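Local coordinates for protein Lysine/ornithine decarboxylase (Selenomonas ruminantium, PDB 5GJO) that decarboxylates both L-lysine and L-ornithine, giving cadaverine and putrescine, as a pyridoxal 5'-phosphate-dependent homodimer, at residues 70-75 / 89-94; 96-101 / 112-117; 281-286 / 316-321; 306-311 / 332-337. The protein carries 2 engineered substitutions. One frame throughout, in Å; residues are numbered along the deposited sequence.

From the N terminus, contact 1 comes first: it closes the loop through helix 75-83 by pairing two neighbouring strands of the pyridoxal phosphate-binding barrel. Contact 2 follows in series, bringing the run after strand 91-93 against strand 113-116 across helix 100-109; the two touch, and together they build one side of the barrel. The chain completes the barrel and returns to a mixed beta sheet, where contacts 3 and 4 lie about 41 to 45 Å, centre to centre, from the first pair. Contact 3 closes the 29 residues between 286 and 316, contact 4 the 20 between 311 and 332, strand 315-320 included. These two cross rather than nest, and strand 315-320 pairs with 329-336 to join them.

Contact 1. Residues 70-75 / 89-94; sequences FDVASA and SQMIYA. With PLP (pyridoxal-5'-phosphate), chain H.
The Tyr93 ring brings its edge to the end of strand 69-72 and the turn that follows: CD1 lies 3.4 Å from Val72 O, near the ring plane, and Ala73 O also sits in plane at the edge. Tyr93 CG is anti to the backbone N (chi1 -175°), which carries the ring past the end of the neighbouring strand, beside Ala73, and a water links Tyr93 OH to Ala73 O. On this side of the sheet Val72 CG2 packs on Tyr93 CB at 4.1 Å. The backbones form a parallel ladder, with Val72 N to Ile92 O at 2.9 Å nearly straight (177°) and Ala94 N to Val72 O longer and more bent. Strand 69-72, helix 75-83 and strand 91-93 make up a beta-alpha-beta unit of the cofactor-binding TIM barrel. On the other face of the sheet, Asp71 holds OD2 3.0 Å from N1 of the pyridoxal phosphate, while OD1 lies against Ala94 CB at 3.3 Å. Lys52 forms a salt bridge to the same OD2. Replacing Asp71 by an alanine would probably leave the pyridine nitrogen without its carboxylate and Lys52 without this salt-bridge partner. Ser74 N-caps helix 75-83 and bonds to Asn362 O of the second subunit.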
loop_
_atom_site.group_PDB
_atom_site.type_symbol
_atom_site.label_atom_id
_atom_site.label_comp_id
_atom_site.label_asym_id
_atom_site.label_seq_id
_atom_site.Cartn_x
_atom_site.Cartn_y
_atom_site.Cartn_z
ATOM N N PHE A 70 0.834 7.542 24.190
ATOM C CA PHE A 70 0.838 7.274 22.750
ATOM C C PHE A 70 1.886 8.048 21.975
ATOM O O PHE A 70 2.088 9.200 22.241
ATOM C CB PHE A 70 -0.511 7.579 22.119
ATOM C CG PHE A 70 -1.630 6.761 22.693
ATOM C CD1 PHE A 70 -1.890 5.488 22.184
ATOM C CD2 PHE A 70 -2.339 7.207 23.832
ATOM C CE1 PHE A 70 -2.862 4.691 22.787
ATOM C CE2 PHE A 70 -3.305 6.429 24.422
ATOM C CZ PHE A 70 -3.559 5.143 23.916
ATOM N N ASP A 71 2.500 7.382 21.011
ATOM C CA ASP A 71 3.428 7.987 20.067
ATOM C C ASP A 71 2.641 8.147 18.775
ATOM O O ASP A 71 2.096 7.167 18.212
ATOM C CB ASP A 71 4.610 7.048 19.848
ATOM C CG ASP A 71 5.272 7.235 18.481
ATOM O OD1 ASP A 71 5.259 8.349 17.931
ATOM O OD2 ASP A 71 5.789 6.270 17.917
ATOM N N VAL A 72 2.547 9.382 18.282
ATOM C CA VAL A 72 1.779 9.749 17.104
ATOM C C VAL A 72 2.739 10.266 16.019
ATOM O O VAL A 72 3.707 10.960 16.360
ATOM C CB VAL A 72 0.740 10.853 17.353
ATOM C CG1 VAL A 72 -0.344 10.307 18.300
ATOM C CG2 VAL A 72 1.328 12.091 18.015
ATOM N N ALA A 73 2.445 9.922 14.783
ATOM C CA ALA A 73 3.291 10.233 13.605
ATOM C C ALA A 73 2.749 11.309 12.729
ATOM O O ALA A 73 3.454 11.686 11.780
ATOM C CB ALA A 73 3.405 8.989 12.746
ATOM N N SER A 74 1.505 11.738 12.936
ATOM C CA SER A 74 0.785 12.592 11.979
ATOM C C SER A 74 -0.456 13.195 12.647
ATOM O O SER A 74 -0.881 12.738 13.693
ATOM C CB SER A 74 0.292 11.819 10.719
ATOM O OG SER A 74 -0.820 10.962 11.063
ATOM N N ALA A 75 -0.967 14.281 12.043
ATOM C CA ALA A 75 -2.314 14.844 12.428
ATOM C C ALA A 75 -3.405 13.804 12.516
ATOM O O ALA A 75 -4.197 13.832 13.480
ATOM C CB ALA A 75 -2.762 15.941 11.494
ATOM N N SER A 89 -1.679 15.797 26.346
ATOM C CA SER A 89 -0.691 15.494 27.334
ATOM C C SER A 89 -0.191 14.040 27.374
ATOM O O SER A 89 0.855 13.784 27.925
ATOM C CB SER A 89 -1.207 15.848 28.764
ATOM O OG SER A 89 -2.217 14.905 29.149
ATOM N N GLN A 90 -0.955 13.111 26.795
ATOM C CA GLN A 90 -0.591 11.684 26.784
ATOM C C GLN A 90 0.120 11.352 25.450
ATOM O O GLN A 90 0.416 10.167 25.240
ATOM C CB GLN A 90 -1.806 10.806 26.858
ATOM C CG GLN A 90 -2.644 11.023 28.104
ATOM C CD GLN A 90 -1.902 10.818 29.353
ATOM O OE1 GLN A 90 -1.598 9.701 29.699
ATOM N NE2 GLN A 90 -1.504 11.933 30.020
ATOM N N MET A 91 0.427 12.332 24.617
ATOM C CA MET A 91 1.012 12.043 23.323
ATOM C C MET A 91 2.434 12.565 23.171
ATOM O O MET A 91 2.791 13.558 23.752
ATOM C CB MET A 91 0.151 12.614 22.211
ATOM C CG MET A 91 -1.333 12.244 22.268
ATOM S SD MET A 91 -2.265 13.038 20.955
ATOM C CE MET A 91 -3.943 12.945 21.549
ATOM N N ILE A 92 3.228 11.851 22.396
ATOM C CA ILE A 92 4.484 12.371 21.853
ATOM C C ILE A 92 4.386 12.387 20.355
ATOM O O ILE A 92 4.006 11.403 19.730
ATOM C CB ILE A 92 5.724 11.614 22.342
ATOM C CG1 ILE A 92 6.989 12.352 21.845
ATOM C CG2 ILE A 92 5.736 10.181 21.984
ATOM C CD1 ILE A 92 8.285 11.809 22.398
ATOM N N TYR A 93 4.641 13.535 19.752
ATOM C CA TYR A 93 4.664 13.619 18.300
ATOM C C TYR A 93 6.110 13.313 17.904
ATOM O O TYR A 93 6.946 14.194 17.825
ATOM C CB TYR A 93 4.182 15.000 17.845
ATOM C CG TYR A 93 4.019 15.255 16.360
ATOM C CD1 TYR A 93 4.065 14.237 15.431
ATOM C CD2 TYR A 93 3.806 16.527 15.895
ATOM C CE1 TYR A 93 3.913 14.492 14.086
ATOM C CE2 TYR A 93 3.671 16.798 14.558
ATOM C CZ TYR A 93 3.717 15.776 13.653
ATOM O OH TYR A 93 3.561 16.066 12.342
ATOM N N ALA A 94 6.376 12.029 17.703
ATOM C CA ALA A 94 7.735 11.531 17.470
ATOM C C ALA A 94 8.101 11.302 16.004
ATOM O O ALA A 94 9.038 10.520 15.709
ATOM C CB ALA A 94 7.928 10.254 18.220
HETATM N N1 PLP H . 8.396 4.888 17.656
HETATM C C2 PLP H . 8.931 5.461 16.551
HETATM C C2A PLP H . 9.380 6.898 16.593
HETATM C C3 PLP H . 9.073 4.677 15.299
HETATM O O3 PLP H . 9.608 5.231 14.175
HETATM C C4 PLP H . 8.614 3.270 15.317
HETATM C C4A PLP H . 8.715 2.409 14.118
HETATM O O4A PLP H . 8.762 2.912 13.008
HETATM C C5 PLP H . 8.047 2.763 16.590
HETATM C C6 PLP H . 7.973 3.612 17.691
HETATM C C5A PLP H . 7.556 1.337 16.690
HETATM O O4P PLP H . 8.578 0.450 16.245
HETATM P P PLP H . 8.429 -1.140 16.453
HETATM O O1P PLP H . 8.382 -1.307 17.953
HETATM O O2P PLP H . 9.665 -1.711 15.801
HETATM O O3P PLP H . 7.137 -1.479 15.748
HETATM O O HOH W 1 3.727 14.126 10.530
#

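Contact 2. Residues 96-101 / 112-117; sequences PVKDAR and RRFTFD
Lys98 and Thr115 make this a buried, side-chain-to-backbone contact, in which the run leading into helix 100-109 is fastened to the next barrel strand, 113-116, by a lysine, a proline and a water rather than by strand pairing. The lysine ammonium NZ donates to Thr115 O at 2.7 Å, coming in almost in line with the carbonyl (C=O...N angle 177°). Its nearly extended aliphatic chain brings Lys98 CE 4.0 Å from Phe114 CB, the two side chains crossing obliquely. A bend at the last torsion (chi4 56°) then turns NZ to Thr115 O. NZ also bonds to Asn95 O and forms a salt bridge with Glu121, so three oxygens grip this buried charge. With an alanine at Lys98, Thr115 O and the Glu121 carboxylate would probably lose their shared cation, and a gap would open beside Phe114. In the TIM barrel this is the beta-alpha-beta crossover from strand 91-93 through helix 100-109 to strand 113-116, and Asp99 N-caps that helix by bonding to Gly102 N. Toward the C-terminal end of strand 113-116, Pro96 sets CB 3.6 Å from Asp117 OD2, and its CA comes within 3.8 Å of Thr115 O. A water bridges the segments: it donates to Pro96 O (2.8 Å) and Asp117 OD1, and accepts from Asp117 N. The carboxylate has further partners, OD2 bonding to Gly154 N and OD1 forming a salt bridge with Lys276 of the second subunit.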
loop_
_atom_site.group_PDB
_atom_site.type_symbol
_atom_site.label_atom_id
_atom_site.label_comp_id
_atom_site.label_asym_id
_atom_site.label_seq_id
_atom_site.Cartn_x
_atom_site.Cartn_y
_atom_site.Cartn_z
ATOM N N PRO A 96 10.219 12.856 13.497
ATOM C CA PRO A 96 11.221 13.920 13.574
ATOM C C PRO A 96 11.003 15.033 12.562
ATOM O O PRO A 96 11.589 16.092 12.802
ATOM C CB PRO A 96 12.560 13.183 13.287
ATOM C CG PRO A 96 12.266 11.766 13.552
ATOM C CD PRO A 96 10.833 11.579 13.149
ATOM N N VAL A 97 10.313 14.807 11.450
ATOM C CA VAL A 97 10.111 15.807 10.446
ATOM C C VAL A 97 8.664 16.034 10.291
ATOM O O VAL A 97 7.994 15.338 9.563
ATOM C CB VAL A 97 10.802 15.499 9.117
ATOM C CG1 VAL A 97 10.602 16.683 8.132
ATOM C CG2 VAL A 97 12.276 15.211 9.360
ATOM N N LYS A 98 8.172 17.104 10.893
ATOM C CA LYS A 98 6.720 17.332 10.950
ATOM C C LYS A 98 6.168 18.143 9.803
ATOM O O LYS A 98 6.897 18.960 9.264
ATOM C CB LYS A 98 6.420 17.977 12.272
ATOM C CG LYS A 98 6.826 17.097 13.441
ATOM C CD LYS A 98 7.096 17.923 14.701
ATOM C CE LYS A 98 8.031 17.229 15.664
ATOM N NZ LYS A 98 9.327 16.876 14.985
ATOM N N ASP A 99 4.919 17.939 9.423
ATOM C CA ASP A 99 4.312 18.761 8.387
ATOM C C ASP A 99 3.368 19.789 8.997
ATOM O O ASP A 99 3.167 19.817 10.184
ATOM C CB ASP A 99 3.659 17.935 7.277
ATOM C CG ASP A 99 2.412 17.225 7.733
ATOM O OD1 ASP A 99 2.029 17.405 8.881
ATOM O OD2 ASP A 99 1.814 16.496 6.942
ATOM N N ALA A 100 2.834 20.665 8.171
ATOM C CA ALA A 100 2.030 21.759 8.668
ATOM C C ALA A 100 0.782 21.289 9.400
ATOM O O ALA A 100 0.461 21.777 10.449
ATOM C CB ALA A 100 1.640 22.653 7.516
ATOM N N ARG A 101 0.101 20.316 8.838
ATOM C CA ARG A 101 -1.105 19.810 9.453
ATOM C C ARG A 101 -0.817 19.176 10.786
ATOM O O ARG A 101 -1.570 19.323 11.694
ATOM C CB ARG A 101 -1.809 18.855 8.532
ATOM C CG ARG A 101 -2.704 19.579 7.572
ATOM C CD ARG A 101 -3.412 18.616 6.675
ATOM N NE ARG A 101 -2.533 18.184 5.625
ATOM C CZ ARG A 101 -2.938 17.919 4.401
ATOM N NH1 ARG A 101 -4.214 18.034 4.088
ATOM N NH2 ARG A 101 -2.067 17.531 3.510
ATOM N N ARG A 112 2.572 18.680 23.444
ATOM C CA ARG A 112 3.779 19.465 23.618
ATOM C C ARG A 112 5.029 18.651 23.946
ATOM O O ARG A 112 5.843 19.069 24.743
ATOM C CB ARG A 112 3.552 20.600 24.621
ATOM C CG ARG A 112 2.948 20.189 25.950
ATOM C CD ARG A 112 2.918 21.352 26.930
ATOM N NE ARG A 112 4.236 21.966 27.062
ATOM C CZ ARG A 112 5.240 21.469 27.775
ATOM N NH1 ARG A 112 6.412 22.095 27.801
ATOM N NH2 ARG A 112 5.090 20.341 28.446
ATOM N N ARG A 113 5.158 17.477 23.336
ATOM C CA ARG A 113 6.359 16.621 23.557
ATOM C C ARG A 113 6.656 16.194 22.129
ATOM O O ARG A 113 5.746 15.615 21.456
ATOM C CB ARG A 113 6.003 15.475 24.457
ATOM C CG ARG A 113 7.138 14.568 24.777
ATOM C CD ARG A 113 6.644 13.524 25.745
ATOM N NE ARG A 113 7.667 12.663 26.253
ATOM C CZ ARG A 113 8.256 12.762 27.453
ATOM N NH1 ARG A 113 7.971 13.752 28.274
ATOM N NH2 ARG A 113 9.159 11.874 27.827
ATOM N N PHE A 114 7.854 16.508 21.666
ATOM C CA PHE A 114 8.272 16.341 20.284
ATOM C C PHE A 114 9.632 15.663 20.272
ATOM O O PHE A 114 10.367 15.793 21.200
ATOM C CB PHE A 114 8.479 17.703 19.611
ATOM C CG PHE A 114 7.234 18.527 19.412
ATOM C CD1 PHE A 114 6.008 17.955 19.285
ATOM C CD2 PHE A 114 7.331 19.898 19.300
ATOM C CE1 PHE A 114 4.887 18.711 19.088
ATOM C CE2 PHE A 114 6.222 20.667 19.099
ATOM C CZ PHE A 114 4.990 20.065 18.998
ATOM N N THR A 115 9.924 14.947 19.201
ATOM C CA THR A 115 11.332 14.588 18.831
ATOM C C THR A 115 11.794 15.353 17.650
ATOM O O THR A 115 11.026 15.842 16.874
ATOM C CB THR A 115 11.558 13.042 18.642
ATOM O OG1 THR A 115 10.931 12.660 17.442
ATOM C CG2 THR A 115 10.925 12.268 19.780
ATOM N N PHE A 116 13.111 15.462 17.529
ATOM C CA PHE A 116 13.738 16.038 16.361
ATOM C C PHE A 116 15.171 15.533 16.172
ATOM O O PHE A 116 15.780 15.056 17.084
ATOM C CB PHE A 116 13.696 17.564 16.408
ATOM C CG PHE A 116 14.667 18.174 17.367
ATOM C CD1 PHE A 116 14.597 17.903 18.711
ATOM C CD2 PHE A 116 15.645 19.042 16.920
ATOM C CE1 PHE A 116 15.483 18.484 19.592
ATOM C CE2 PHE A 116 16.536 19.609 17.788
ATOM C CZ PHE A 116 16.461 19.330 19.119
ATOM N N ASP A 117 15.655 15.616 14.947
ATOM C CA ASP A 117 17.011 15.200 14.638
ATOM C C ASP A 117 17.766 16.148 13.713
ATOM O O ASP A 117 18.789 15.791 13.202
ATOM C CB ASP A 117 17.044 13.765 14.093
ATOM C CG ASP A 117 16.309 13.608 12.775
ATOM O OD1 ASP A 117 16.076 14.597 12.089
ATOM O OD2 ASP A 117 15.979 12.473 12.428
HETATM O O HOH W 2 14.292 16.705 12.672
#

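Contact 3. Residues 281-286 / 316-321; sequences QPWYIL and PSTFGG
Thr318 packs its methyl on Trp283: CG2 sits over the middle of the indole's six-membered ring, 3.4 Å from its centroid and 6° off the normal, a CH-pi contact. The methyl gets there because CG2 is anti to the backbone N, and the same torsion (chi1 -69°) swings OG1 toward Gln281. On the other face of the sheet the Tyr284 and Phe319 rings meet obliquely, planes at 44°, with Tyr284 CD2 over the rim of one Phe319 face, 3.6 Å from CZ. Leu286 CD1 also touches Phe319, at CD2. Among polar side-chain contacts, Thr318 OG1 donates to Gln281 OE1 at 2.7 Å, from above the amide carbonyl's plane, and a water joins Tyr284 OH to Ser317 OG. Tyr284 OH also bonds to Leu339 N, and Ser317 OG to Lys315 O. Four backbone bonds complete a parallel ladder, running from Thr318 N to Pro282 O (2.9 Å) through to Leu286 N to Gly320 O (2.8 Å). A CB at Gly320 would probably be tight against Ile285 CD1. Lys152 of the second subunit hydrogen-bonds to Gly321 O. The pair lies in the mixed sheet, strand 283-286 flanked by antiparallel strand 266-276 and strand 315-320 by antiparallel strand 329-336.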
loop_
_atom_site.group_PDB
_atom_site.type_symbol
_atom_site.label_atom_id
_atom_site.label_comp_id
_atom_site.label_asym_id
_atom_site.label_seq_id
_atom_site.Cartn_x
_atom_site.Cartn_y
_atom_site.Cartn_z
ATOM N N GLN A 281 2.265 -28.196 -9.304
ATOM C CA GLN A 281 2.058 -27.375 -8.119
ATOM C C GLN A 281 0.649 -26.716 -8.151
ATOM O O GLN A 281 0.417 -25.839 -8.918
ATOM C CB GLN A 281 3.215 -26.400 -8.019
ATOM C CG GLN A 281 3.038 -25.377 -6.942
ATOM C CD GLN A 281 4.265 -24.896 -6.268
ATOM O OE1 GLN A 281 4.191 -23.988 -5.493
ATOM N NE2 GLN A 281 5.405 -25.550 -6.498
ATOM N N PRO A 282 -0.282 -27.128 -7.285
ATOM C CA PRO A 282 -1.541 -26.434 -7.306
ATOM C C PRO A 282 -1.410 -24.986 -6.869
ATOM O O PRO A 282 -0.532 -24.662 -6.019
ATOM C CB PRO A 282 -2.383 -27.162 -6.282
ATOM C CG PRO A 282 -1.545 -28.124 -5.612
ATOM C CD PRO A 282 -0.193 -28.114 -6.229
ATOM N N TRP A 283 -2.317 -24.144 -7.348
ATOM C CA TRP A 283 -2.454 -22.757 -6.866
ATOM C C TRP A 283 -3.776 -22.601 -6.175
ATOM O O TRP A 283 -4.823 -23.135 -6.597
ATOM C CB TRP A 283 -2.420 -21.734 -7.947
ATOM C CG TRP A 283 -1.100 -21.475 -8.587
ATOM C CD1 TRP A 283 -0.225 -22.405 -9.096
ATOM C CD2 TRP A 283 -0.499 -20.191 -8.852
ATOM N NE1 TRP A 283 0.908 -21.771 -9.588
ATOM C CE2 TRP A 283 0.723 -20.420 -9.516
ATOM C CE3 TRP A 283 -0.869 -18.879 -8.589
ATOM C CZ2 TRP A 283 1.595 -19.375 -9.850
ATOM C CZ3 TRP A 283 -0.002 -17.865 -8.904
ATOM C CH2 TRP A 283 1.201 -18.108 -9.575
ATOM N N TYR A 284 -3.759 -21.801 -5.136
ATOM C CA TYR A 284 -4.945 -21.363 -4.484
ATOM C C TYR A 284 -4.972 -19.841 -4.470
ATOM O O TYR A 284 -3.994 -19.211 -4.048
ATOM C CB TYR A 284 -4.929 -21.827 -3.043
ATOM C CG TYR A 284 -4.786 -23.324 -2.994
ATOM C CD1 TYR A 284 -5.832 -24.106 -3.453
ATOM C CD2 TYR A 284 -3.640 -23.936 -2.532
ATOM C CE1 TYR A 284 -5.729 -25.474 -3.481
ATOM C CE2 TYR A 284 -3.545 -25.348 -2.471
ATOM C CZ TYR A 284 -4.593 -26.082 -2.991
ATOM O OH TYR A 284 -4.624 -27.434 -2.955
ATOM N N ILE A 285 -6.121 -19.299 -4.865
ATOM C CA ILE A 285 -6.357 -17.866 -4.860
ATOM C C ILE A 285 -7.179 -17.512 -3.645
ATOM O O ILE A 285 -8.247 -18.077 -3.420
ATOM C CB ILE A 285 -7.090 -17.397 -6.143
ATOM C CG1 ILE A 285 -6.227 -17.745 -7.346
ATOM C CG2 ILE A 285 -7.284 -15.887 -6.100
ATOM C CD1 ILE A 285 -4.821 -17.271 -7.285
ATOM N N LEU A 286 -6.628 -16.607 -2.814
ATOM C CA LEU A 286 -7.306 -16.136 -1.582
ATOM C C LEU A 286 -8.014 -14.810 -1.772
ATOM O O LEU A 286 -7.695 -14.140 -2.697
ATOM C CB LEU A 286 -6.278 -15.978 -0.427
ATOM C CG LEU A 286 -5.443 -17.260 -0.175
ATOM C CD1 LEU A 286 -4.460 -16.971 0.941
ATOM C CD2 LEU A 286 -6.377 -18.384 0.203
ATOM N N PRO A 316 3.723 -29.304 -2.360
ATOM C CA PRO A 316 4.078 -27.910 -2.540
ATOM C C PRO A 316 3.073 -27.197 -3.362
ATOM O O PRO A 316 2.665 -27.692 -4.477
ATOM C CB PRO A 316 5.494 -27.965 -3.238
ATOM C CG PRO A 316 6.041 -29.257 -2.721
ATOM C CD PRO A 316 4.868 -30.192 -2.726
ATOM N N SER A 317 2.651 -26.025 -2.832
ATOM C CA SER A 317 1.544 -25.236 -3.404
ATOM C C SER A 317 1.856 -23.747 -3.424
ATOM O O SER A 317 2.619 -23.257 -2.615
ATOM C CB SER A 317 0.268 -25.496 -2.652
ATOM O OG SER A 317 -0.016 -26.915 -2.489
ATOM N N THR A 318 1.222 -23.024 -4.366
ATOM C CA THR A 318 1.332 -21.598 -4.439
ATOM C C THR A 318 0.020 -20.921 -4.003
ATOM O O THR A 318 -1.040 -21.432 -4.341
ATOM C CB THR A 318 1.741 -21.212 -5.837
ATOM O OG1 THR A 318 3.106 -21.631 -6.090
ATOM C CG2 THR A 318 1.691 -19.700 -6.095
ATOM N N PHE A 319 0.121 -19.783 -3.300
ATOM C CA PHE A 319 -1.036 -19.019 -2.859
ATOM C C PHE A 319 -0.888 -17.655 -3.449
ATOM O O PHE A 319 0.195 -17.034 -3.294
ATOM C CB PHE A 319 -1.063 -18.926 -1.321
ATOM C CG PHE A 319 -1.438 -20.220 -0.654
ATOM C CD1 PHE A 319 -0.502 -21.202 -0.463
ATOM C CD2 PHE A 319 -2.737 -20.450 -0.254
ATOM C CE1 PHE A 319 -0.874 -22.371 0.164
ATOM C CE2 PHE A 319 -3.103 -21.618 0.390
ATOM C CZ PHE A 319 -2.149 -22.612 0.517
ATOM N N GLY A 320 -1.965 -17.152 -4.048
ATOM C CA GLY A 320 -1.964 -15.782 -4.601
ATOM C C GLY A 320 -3.164 -15.064 -4.030
ATOM O O GLY A 320 -4.107 -15.684 -3.519
ATOM N N GLY A 321 -3.091 -13.748 -4.157
ATOM C CA GLY A 321 -4.176 -12.890 -3.741
ATOM C C GLY A 321 -5.182 -12.667 -4.859
ATOM O O GLY A 321 -5.070 -13.210 -5.944
HETATM O O HOH W 3 -2.162 -28.542 -2.196
#

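Contact 4. Residues 306-311 / 332-337; sequences LHCFGK and RDFMAP
Leu306 lays its methyl CD2 over the centre of one face of the Phe334 ring, 4.0 Å from the centroid and 13° off the normal, a CH-pi contact. Both side chains have CG anti to the backbone N (chi1 174° for Leu306, -179° for Phe334), and they cross at a slant, with Leu306 CB 3.9 Å from Phe334 CZ. Phe334 CZ also lies 3.5 Å from Leu306 O. Cys308 follows with SG obliquely placed to the ring, 4.1 Å from Phe334 CE1, a sulfur-aromatic contact. Cys308 SG also touches the methyl CB of Ala336 at 4.2 Å, and Cys308 CB packs on Pro337 CD at 3.7 Å. Beyond it the chain passes the proline ring, with Pro337 CG 3.7 Å from Phe309 O. The backbones stay apart, the nearest CA atoms, of Gly310 and Pro337, being 6.1 Å apart, and side chains do most of the touching. Phe319 of strand 315-320 adds to the apolar cluster, and Tyr331 meets Phe334 edge-to-face. A G1 beta bulge sets Asp333 and Phe334 together opposite Ser317 of strand 315-320, in the mixed sheet that strand 306-307 joins through strand 344-347.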
loop_
_atom_site.group_PDB
_atom_site.type_symbol
_atom_site.label_atom_id
_atom_site.label_comp_id
_atom_site.label_asym_id
_atom_site.label_seq_id
_atom_site.Cartn_x
_atom_site.Cartn_y
_atom_site.Cartn_z
ATOM N N LEU A 306 1.188 -19.046 7.784
ATOM C CA LEU A 306 -0.021 -19.539 7.176
ATOM C C LEU A 306 -0.379 -20.892 7.710
ATOM O O LEU A 306 0.474 -21.772 7.741
ATOM C CB LEU A 306 0.171 -19.546 5.630
ATOM C CG LEU A 306 -0.974 -20.175 4.849
ATOM C CD1 LEU A 306 -2.286 -19.367 4.968
ATOM C CD2 LEU A 306 -0.551 -20.213 3.430
ATOM N N HIS A 307 -1.637 -21.091 8.078
ATOM C CA HIS A 307 -2.160 -22.358 8.555
ATOM C C HIS A 307 -3.293 -22.822 7.676
ATOM O O HIS A 307 -4.295 -22.125 7.540
ATOM C CB HIS A 307 -2.628 -22.289 10.027
ATOM C CG HIS A 307 -1.572 -21.719 10.927
ATOM N ND1 HIS A 307 -1.471 -20.358 11.250
ATOM C CD2 HIS A 307 -0.479 -22.295 11.461
ATOM C CE1 HIS A 307 -0.395 -20.153 11.990
ATOM N NE2 HIS A 307 0.243 -21.297 12.106
ATOM N N CYS A 308 -3.160 -24.019 7.132
ATOM C CA CYS A 308 -4.220 -24.638 6.305
ATOM C C CYS A 308 -4.842 -25.736 7.116
ATOM O O CYS A 308 -4.191 -26.388 7.905
ATOM C CB CYS A 308 -3.641 -25.215 5.012
ATOM S SG CYS A 308 -2.830 -23.983 3.976
ATOM N N PHE A 309 -6.077 -26.013 6.921
ATOM C CA PHE A 309 -6.702 -27.095 7.718
ATOM C C PHE A 309 -6.937 -28.339 6.766
ATOM O O PHE A 309 -7.167 -28.190 5.552
ATOM C CB PHE A 309 -7.998 -26.544 8.346
ATOM C CG PHE A 309 -7.808 -25.370 9.273
ATOM C CD1 PHE A 309 -7.275 -25.521 10.538
ATOM C CD2 PHE A 309 -8.121 -24.077 8.866
ATOM C CE1 PHE A 309 -7.091 -24.486 11.398
ATOM C CE2 PHE A 309 -7.916 -23.018 9.734
ATOM C CZ PHE A 309 -7.378 -23.199 10.974
ATOM N N GLY A 310 -6.925 -29.549 7.304
ATOM C CA GLY A 310 -7.121 -30.790 6.512
ATOM C C GLY A 310 -6.036 -31.776 6.854
ATOM O O GLY A 310 -4.870 -31.369 6.990
ATOM N N LYS A 311 -6.379 -33.079 6.973
ATOM C CA LYS A 311 -5.441 -34.118 7.546
ATOM C C LYS A 311 -4.729 -35.057 6.522
ATOM O O LYS A 311 -3.933 -35.950 6.972
ATOM C CB LYS A 311 -6.157 -35.031 8.613
ATOM C CG LYS A 311 -6.888 -34.300 9.761
ATOM C CD LYS A 311 -7.688 -35.269 10.642
ATOM C CE LYS A 311 -8.630 -34.535 11.599
ATOM N NZ LYS A 311 -8.513 -35.076 12.985
ATOM N N ARG A 332 5.043 -19.558 -2.315
ATOM C CA ARG A 332 5.381 -20.561 -3.351
ATOM C C ARG A 332 6.014 -21.782 -2.671
ATOM O O ARG A 332 6.636 -21.667 -1.587
ATOM C CB ARG A 332 6.368 -19.949 -4.346
ATOM C CG ARG A 332 5.776 -18.819 -5.166
ATOM C CD ARG A 332 6.848 -18.261 -6.097
ATOM N NE ARG A 332 6.296 -17.304 -7.108
ATOM C CZ ARG A 332 6.338 -15.982 -6.939
ATOM N NH1 ARG A 332 6.841 -15.420 -5.809
ATOM N NH2 ARG A 332 5.846 -15.176 -7.865
ATOM N N ASP A 333 5.740 -22.952 -3.217
ATOM C CA ASP A 333 6.322 -24.231 -2.687
ATOM C C ASP A 333 5.985 -24.433 -1.243
ATOM O O ASP A 333 6.760 -24.916 -0.462
ATOM C CB ASP A 333 7.804 -24.288 -2.975
ATOM C CG ASP A 333 8.106 -24.043 -4.425
ATOM O OD1 ASP A 333 7.700 -24.810 -5.268
ATOM O OD2 ASP A 333 8.748 -23.057 -4.762
ATOM N N PHE A 334 4.753 -24.083 -0.885
ATOM C CA PHE A 334 4.273 -24.149 0.495
ATOM C C PHE A 334 3.573 -25.479 0.664
ATOM O O PHE A 334 2.673 -25.799 -0.094
ATOM C CB PHE A 334 3.294 -22.955 0.760
ATOM C CG PHE A 334 2.762 -22.914 2.168
ATOM C CD1 PHE A 334 1.721 -23.755 2.555
ATOM C CD2 PHE A 334 3.432 -22.147 3.121
ATOM C CE1 PHE A 334 1.257 -23.760 3.878
ATOM C CE2 PHE A 334 2.955 -22.117 4.458
ATOM C CZ PHE A 334 1.895 -22.929 4.805
ATOM N N MET A 335 3.988 -26.304 1.634
ATOM C CA MET A 335 3.355 -27.610 1.816
ATOM C C MET A 335 1.922 -27.470 2.380
ATOM O O MET A 335 1.752 -27.000 3.516
ATOM C CB MET A 335 4.170 -28.523 2.759
ATOM C CG MET A 335 5.453 -28.980 2.170
ATOM S SD MET A 335 5.122 -30.194 0.838
ATOM C CE MET A 335 4.462 -31.529 1.729
ATOM N N ALA A 336 0.949 -27.834 1.569
ATOM C CA ALA A 336 -0.427 -27.647 1.840
ATOM C C ALA A 336 -1.239 -28.871 1.462
ATOM O O ALA A 336 -0.936 -29.563 0.441
ATOM C CB ALA A 336 -0.967 -26.395 1.133
ATOM N N PRO A 337 -2.311 -29.137 2.263
ATOM C CA PRO A 337 -3.251 -30.134 1.840
ATOM C C PRO A 337 -4.043 -29.721 0.658
ATOM O O PRO A 337 -3.894 -28.558 0.175
ATOM C CB PRO A 337 -4.101 -30.355 3.071
ATOM C CG PRO A 337 -4.139 -29.016 3.685
ATOM C CD PRO A 337 -2.794 -28.434 3.464
#